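Mucus binding protein (Lactobacillus reuteri, PDB 3I57) probably serves as a cell-wall-anchored adhesin that binds mucus, and its type 2 repeat, the part present here, also binds immunoglobulins. Local coordinates at residues 10-15 with 73-78; 46-51 with 69-74. All blocks are in the same frame, centred on the assembly; numbering follows the deposited sequence.

Contact 1: residues 10-15 with 73-78; sequences DGETDQ and FKHHRE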
loop_
_atom_site.group_PDB
_atom_site.type_symbol
_atom_site.label_atom_id
_atom_site.label_comp_id
_atom_site.label_asym_id
_atom_site.label_seq_id
_atom_site.Cartn_x
_atom_site.Cartn_y
_atom_site.Cartn_z
ATOM N N ASP A 10 14.036 -10.956 11.284
ATOM C CA ASP A 10 12.838 -10.134 10.978
ATOM C C ASP A 10 11.724 -10.652 11.870
ATOM O O ASP A 10 11.208 -11.771 11.679
ATOM C CB ASP A 10 12.426 -10.242 9.509
ATOM C CG ASP A 10 11.136 -9.476 9.188
ATOM O OD1 ASP A 10 10.351 -9.186 10.097
ATOM O OD2 ASP A 10 10.921 -9.161 8.006
ATOM N N GLY A 11 11.403 -9.865 12.890
ATOM C CA GLY A 11 10.421 -10.276 13.884
ATOM C C GLY A 11 8.986 -10.122 13.429
ATOM O O GLY A 11 8.061 -10.511 14.155
ATOM N N GLU A 12 8.779 -9.580 12.230
ATOM C CA GLU A 12 7.420 -9.510 11.704
ATOM C C GLU A 12 7.094 -10.759 10.940
ATOM O O GLU A 12 5.943 -11.179 10.923
ATOM C CB GLU A 12 7.208 -8.297 10.782
ATOM C CG GLU A 12 7.377 -6.977 11.498
ATOM C CD GLU A 12 6.774 -5.800 10.743
ATOM O OE1 GLU A 12 6.043 -5.989 9.736
ATOM O OE2 GLU A 12 7.045 -4.678 11.175
ATOM N N THR A 13 8.101 -11.333 10.278
ATOM C CA THR A 13 7.901 -12.500 9.436
ATOM C C THR A 13 8.511 -13.748 10.069
ATOM O O THR A 13 8.414 -14.833 9.490
ATOM C CB THR A 13 8.506 -12.301 8.023
ATOM O OG1 THR A 13 9.912 -12.004 8.121
ATOM C CG2 THR A 13 7.806 -11.163 7.312
ATOM N N ASP A 14 9.064 -13.584 11.270
ATOM C CA ASP A 14 9.795 -14.640 11.988
ATOM C C ASP A 14 10.736 -15.361 11.026
ATOM O O ASP A 14 10.614 -16.565 10.802
ATOM C CB ASP A 14 8.829 -15.630 12.632
ATOM C CG ASP A 14 8.121 -15.048 13.815
ATOM O OD1 ASP A 14 8.600 -14.011 14.327
ATOM O OD2 ASP A 14 7.087 -15.621 14.237
ATOM N N GLN A 15 11.679 -14.602 10.472
ATOM C CA GLN A 15 12.600 -15.098 9.440
ATOM C C GLN A 15 14.027 -14.691 9.811
ATOM O O GLN A 15 14.267 -13.538 10.176
ATOM C CB GLN A 15 12.228 -14.480 8.086
ATOM C CG GLN A 15 13.340 -14.418 7.064
ATOM C CD GLN A 15 13.506 -15.707 6.289
ATOM O OE1 GLN A 15 14.594 -16.280 6.228
ATOM N NE2 GLN A 15 12.417 -16.172 5.691
ATOM N N PHE A 73 14.424 -7.214 14.447
ATOM C CA PHE A 73 13.941 -5.998 13.812
ATOM C C PHE A 73 12.460 -6.057 13.486
ATOM O O PHE A 73 11.895 -7.133 13.298
ATOM C CB PHE A 73 14.659 -5.792 12.478
ATOM C CG PHE A 73 16.144 -5.687 12.600
ATOM C CD1 PHE A 73 16.750 -4.451 12.668
ATOM C CD2 PHE A 73 16.925 -6.820 12.658
ATOM C CE1 PHE A 73 18.143 -4.347 12.778
ATOM C CE2 PHE A 73 18.328 -6.728 12.786
ATOM C CZ PHE A 73 18.916 -5.492 12.847
ATOM N N LYS A 74 11.842 -4.885 13.366
ATOM C CA LYS A 74 10.546 -4.786 12.711
ATOM C C LYS A 74 10.724 -4.030 11.398
ATOM O O LYS A 74 11.839 -3.608 11.056
ATOM C CB LYS A 74 9.525 -4.085 13.627
ATOM C CG LYS A 74 9.273 -4.802 14.922
ATOM C CD LYS A 74 8.282 -3.988 15.793
ATOM C CE LYS A 74 7.599 -4.860 16.842
ATOM N NZ LYS A 74 7.053 -6.091 16.207
ATOM N N HIS A 75 9.639 -3.841 10.656
ATOM C CA HIS A 75 9.762 -3.091 9.390
ATOM C C HIS A 75 9.518 -1.607 9.681
ATOM O O HIS A 75 8.502 -1.274 10.299
ATOM C CB HIS A 75 8.707 -3.561 8.391
ATOM C CG HIS A 75 8.860 -4.981 7.947
ATOM N ND1 HIS A 75 8.207 -5.484 6.837
ATOM C CD2 HIS A 75 9.608 -5.998 8.442
ATOM C CE1 HIS A 75 8.534 -6.755 6.684
ATOM N NE2 HIS A 75 9.377 -7.092 7.648
ATOM N N HIS A 76 10.434 -0.740 9.277
ATOM C CA HIS A 76 10.199 0.688 9.399
ATOM C C HIS A 76 9.062 1.125 8.457
ATOM O O HIS A 76 8.989 0.692 7.302
ATOM C CB HIS A 76 11.476 1.500 9.116
ATOM C CG HIS A 76 11.264 2.962 9.315
ATOM N ND1 HIS A 76 11.059 3.512 10.566
ATOM C CD2 HIS A 76 11.063 3.963 8.425
ATOM C CE1 HIS A 76 10.819 4.805 10.437
ATOM N NE2 HIS A 76 10.825 5.106 9.150
ATOM N N ARG A 77 8.159 1.961 8.966
ATOM C CA ARG A 77 7.042 2.470 8.177
ATOM C C ARG A 77 7.001 3.983 8.162
ATOM O O ARG A 77 7.471 4.637 9.097
ATOM C CB ARG A 77 5.721 1.905 8.704
ATOM C CG ARG A 77 5.592 0.394 8.430
ATOM C CD ARG A 77 4.336 -0.246 9.009
ATOM N NE ARG A 77 4.244 -1.625 8.535
ATOM C CZ ARG A 77 4.872 -2.645 9.117
ATOM N NH1 ARG A 77 5.612 -2.433 10.195
ATOM N NH2 ARG A 77 4.760 -3.864 8.613
ATOM N N GLU A 78 6.440 4.534 7.094
ATOM C CA GLU A 78 6.261 5.972 6.981
ATOM C C GLU A 78 4.941 6.251 6.266
ATOM O O GLU A 78 4.568 5.564 5.315
ATOM C CB GLU A 78 7.426 6.612 6.225
ATOM C CG GLU A 78 7.690 5.990 4.853
ATOM C CD GLU A 78 8.843 6.660 4.098
ATOM O OE1 GLU A 78 10.012 6.351 4.428
ATOM O OE2 GLU A 78 8.574 7.480 3.175
#

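Contact 2: residues 46-51 with 69-74; sequences YELFKD and YTVIFK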
loop_
_atom_site.group_PDB
_atom_site.type_symbol
_atom_site.label_atom_id
_atom_site.label_comp_id
_atom_site.label_asym_id
_atom_site.label_seq_id
_atom_site.Cartn_x
_atom_site.Cartn_y
_atom_site.Cartn_z
ATOM N N TYR A 46 14.679 -1.894 7.739
ATOM C CA TYR A 46 14.316 -2.399 9.059
ATOM C C TYR A 46 14.468 -1.346 10.129
ATOM O O TYR A 46 15.122 -0.326 9.930
ATOM C CB TYR A 46 15.177 -3.627 9.418
ATOM C CG TYR A 46 14.797 -4.830 8.608
ATOM C CD1 TYR A 46 13.720 -5.614 9.002
ATOM C CD2 TYR A 46 15.471 -5.161 7.431
ATOM C CE1 TYR A 46 13.329 -6.708 8.279
ATOM C CE2 TYR A 46 15.081 -6.282 6.689
ATOM C CZ TYR A 46 14.014 -7.048 7.148
ATOM O OH TYR A 46 13.597 -8.155 6.463
ATOM N N GLU A 47 13.869 -1.621 11.284
ATOM C CA GLU A 47 14.013 -0.783 12.461
ATOM C C GLU A 47 14.325 -1.736 13.584
ATOM O O GLU A 47 13.603 -2.708 13.772
ATOM C CB GLU A 47 12.674 -0.102 12.743
ATOM C CG GLU A 47 12.722 0.902 13.831
ATOM C CD GLU A 47 11.597 1.896 13.671
ATOM O OE1 GLU A 47 11.776 3.031 14.160
ATOM O OE2 GLU A 47 10.567 1.540 13.025
ATOM N N LEU A 48 15.378 -1.455 14.345
ATOM C CA LEU A 48 15.700 -2.281 15.503
ATOM C C LEU A 48 14.547 -2.345 16.504
ATOM O O LEU A 48 14.015 -1.300 16.929
ATOM C CB LEU A 48 16.968 -1.773 16.192
ATOM C CG LEU A 48 17.430 -2.567 17.428
ATOM C CD1 LEU A 48 17.855 -4.007 17.093
ATOM C CD2 LEU A 48 18.549 -1.844 18.136
ATOM N N PHE A 49 14.165 -3.568 16.885
ATOM C CA PHE A 49 13.159 -3.778 17.932
ATOM C C PHE A 49 13.808 -4.188 19.250
ATOM O O PHE A 49 13.557 -3.598 20.315
ATOM C CB PHE A 49 12.154 -4.842 17.450
ATOM C CG PHE A 49 11.127 -5.228 18.481
ATOM C CD1 PHE A 49 10.142 -4.334 18.854
ATOM C CD2 PHE A 49 11.143 -6.492 19.062
ATOM C CE1 PHE A 49 9.183 -4.694 19.807
ATOM C CE2 PHE A 49 10.181 -6.855 20.012
ATOM C CZ PHE A 49 9.197 -5.930 20.374
ATOM N N LYS A 50 14.660 -5.200 19.180
ATOM C CA LYS A 50 15.312 -5.717 20.358
ATOM C C LYS A 50 16.680 -6.317 20.049
ATOM O O LYS A 50 16.784 -7.298 19.307
ATOM C CB LYS A 50 14.433 -6.763 21.021
ATOM C CG LYS A 50 15.107 -7.378 22.232
ATOM C CD LYS A 50 14.158 -7.469 23.389
ATOM C CE LYS A 50 13.522 -6.121 23.576
ATOM N NZ LYS A 50 13.499 -5.769 24.993
ATOM N N ASP A 51 17.726 -5.727 20.625
ATOM C CA ASP A 51 19.079 -6.291 20.516
ATOM C C ASP A 51 19.366 -7.074 21.797
ATOM O O ASP A 51 19.528 -6.488 22.871
ATOM C CB ASP A 51 20.077 -5.146 20.329
ATOM C CG ASP A 51 21.547 -5.600 20.294
ATOM O OD1 ASP A 51 21.861 -6.792 20.528
ATOM O OD2 ASP A 51 22.386 -4.708 20.038
ATOM N N TYR A 69 22.554 -15.280 20.454
ATOM C CA TYR A 69 21.932 -13.999 20.773
ATOM C C TYR A 69 21.229 -13.476 19.547
ATOM O O TYR A 69 21.839 -13.422 18.471
ATOM C CB TYR A 69 22.995 -12.983 21.182
ATOM C CG TYR A 69 23.817 -13.483 22.316
ATOM C CD1 TYR A 69 23.323 -13.452 23.621
ATOM C CD2 TYR A 69 25.068 -14.060 22.093
ATOM C CE1 TYR A 69 24.065 -13.942 24.667
ATOM C CE2 TYR A 69 25.822 -14.533 23.148
ATOM C CZ TYR A 69 25.316 -14.478 24.424
ATOM O OH TYR A 69 26.071 -14.953 25.476
ATOM N N THR A 70 19.975 -13.077 19.710
ATOM C CA THR A 70 19.200 -12.530 18.583
ATOM C C THR A 70 19.208 -10.992 18.537
ATOM O O THR A 70 19.333 -10.299 19.566
ATOM C CB THR A 70 17.746 -13.047 18.597
ATOM O OG1 THR A 70 17.131 -12.699 19.839
ATOM C CG2 THR A 70 17.693 -14.583 18.428
ATOM N N VAL A 71 19.145 -10.456 17.314
ATOM C CA VAL A 71 18.967 -9.037 17.111
ATOM C C VAL A 71 17.709 -8.949 16.268
ATOM O O VAL A 71 17.679 -9.410 15.125
ATOM C CB VAL A 71 20.166 -8.375 16.339
ATOM C CG1 VAL A 71 19.917 -6.886 16.164
ATOM C CG2 VAL A 71 21.471 -8.546 17.118
ATOM N N ILE A 72 16.661 -8.385 16.838
ATOM C CA ILE A 72 15.350 -8.550 16.238
ATOM C C ILE A 72 14.922 -7.202 15.679
ATOM O O ILE A 72 15.051 -6.183 16.351
ATOM C CB ILE A 72 14.295 -9.062 17.271
ATOM C CG1 ILE A 72 14.653 -10.466 17.769
ATOM C CG2 ILE A 72 12.880 -9.137 16.638
ATOM C CD1 ILE A 72 13.829 -10.940 18.981
ATOM N N PHE A 73 14.424 -7.214 14.447
ATOM C CA PHE A 73 13.941 -5.998 13.812
ATOM C C PHE A 73 12.460 -6.057 13.486
ATOM O O PHE A 73 11.895 -7.133 13.298
ATOM C CB PHE A 73 14.659 -5.792 12.478
ATOM C CG PHE A 73 16.144 -5.687 12.600
ATOM C CD1 PHE A 73 16.750 -4.451 12.668
ATOM C CD2 PHE A 73 16.925 -6.820 12.658
ATOM C CE1 PHE A 73 18.143 -4.347 12.778
ATOM C CE2 PHE A 73 18.328 -6.728 12.786
ATOM C CZ PHE A 73 18.916 -5.492 12.847
ATOM N N LYS A 74 11.842 -4.885 13.366
ATOM C CA LYS A 74 10.546 -4.786 12.711
ATOM C C LYS A 74 10.724 -4.030 11.398
ATOM O O LYS A 74 11.839 -3.608 11.056
ATOM C CB LYS A 74 9.525 -4.085 13.627
ATOM C CG LYS A 74 9.273 -4.802 14.922
ATOM C CD LYS A 74 8.282 -3.988 15.793
ATOM C CE LYS A 74 7.599 -4.860 16.842
ATOM N NZ LYS A 74 7.053 -6.091 16.207
#

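Contact 1: residues 10-15 with 73-78
E12 reaches from the turn after strand 2-10 across to H75 and R77 on strand 67-80. CB of E12 starts 4.0 Å from NE2 of H75, and CG, turned away from its carbonyl carbon (chi1 -63°), passes CD2 of the same ring. The carboxylate lies nearly parallel to the imidazole, with OE1 of E12 above one ring face, 3.5 Å from CG of H75. At the tip the guanidinium of R77 meets it end-on and almost coplanar: NH2 gives a nearly straight bond to OE1 of E12 (2.7 Å) and NH1 one to OE2 (2.8 Å), both on syn lone pairs. OE2 of E12 also takes the backbone N of H75 from above the carboxylate plane, at 2.8 Å. Glutamate suits the place because its long chain brings two acceptors to three donors. The turn joins the first two strands of a beta-grasp domain, a hairpin with a G1 bulge at D14 and Q15, and strand 2-10 runs parallel to strand 67-80; G11 N extends that pairing to F73 O (2.8 Å). D10 splits its two oxygens between the turn and H75. OD1 of D10 forms an Asx turn with E12 N (2.7 Å), while OD2 accepts the NE2 proton of H75 at 2.6 Å, close to the ring plane. D127 takes ND1 of H75, so the two carboxylates probably favour a protonated imidazole.

Contact 2: residues 46-51 with 69-74
Strands 46-51 and 69-74 pair antiparallel, and a classic beta bulge puts F49 and K50 both opposite I72, whose carbonyl O accepts F49 N at 2.8 Å and K50 N at 3.0 Å. Toward Y46 the ordinary pattern returns, E47 and K74 exchanging two backbone bonds. The bulge brings F49 onto the face that carries I72 and K74. With its CG anti to the backbone N (chi1 176°), the F49 ring lies beside I72, CD2 being 4.0 Å from CG2, and offers a face to K74. The K74 chain runs obliquely over it: CE comes 3.3 Å from CD1 of F49, and the bend at chi4 leaves NZ 4.5 Å from the ring centroid, close to the ring normal, a cation-pi contact. On the face turned to helix 35-43, L48 CD1 touches V71 CG1 at 3.7 Å, apt partners for I38, which covers both. Y46 packs CD1 against F73 CB at 3.6 Å, its ring steeply inclined to that of F73. On this side Y46 and F73 likewise meet F41, whereas the other face joins I72 and F49 to the charged K74, whose ammonium is probably stabilised by the pi cloud of the exposed F49 ring.

The two contacts, their centres about 8 Å apart, share F73 and K74 of strand 67-80. Along the chain come the turn 10-15, then strand 46-51 after helix 35-43, and last strand 67-80, which pairs parallel with strand 2-10 on one edge and antiparallel with strand 46-51 on the other. Contact 1 therefore ties the first hairpin to this central strand, and contact 2 adds the strand following the helix, as expected of a beta-grasp sheet. Probable hydrogen bonds from Y46 OH to D10 and between E47 and H76 join them directly. Both lie away from the calcium site, contact 1 nearer the chain's centre, where the end of strand 67-80 already pairs with strand 112-127 and leads into the rest of the chain.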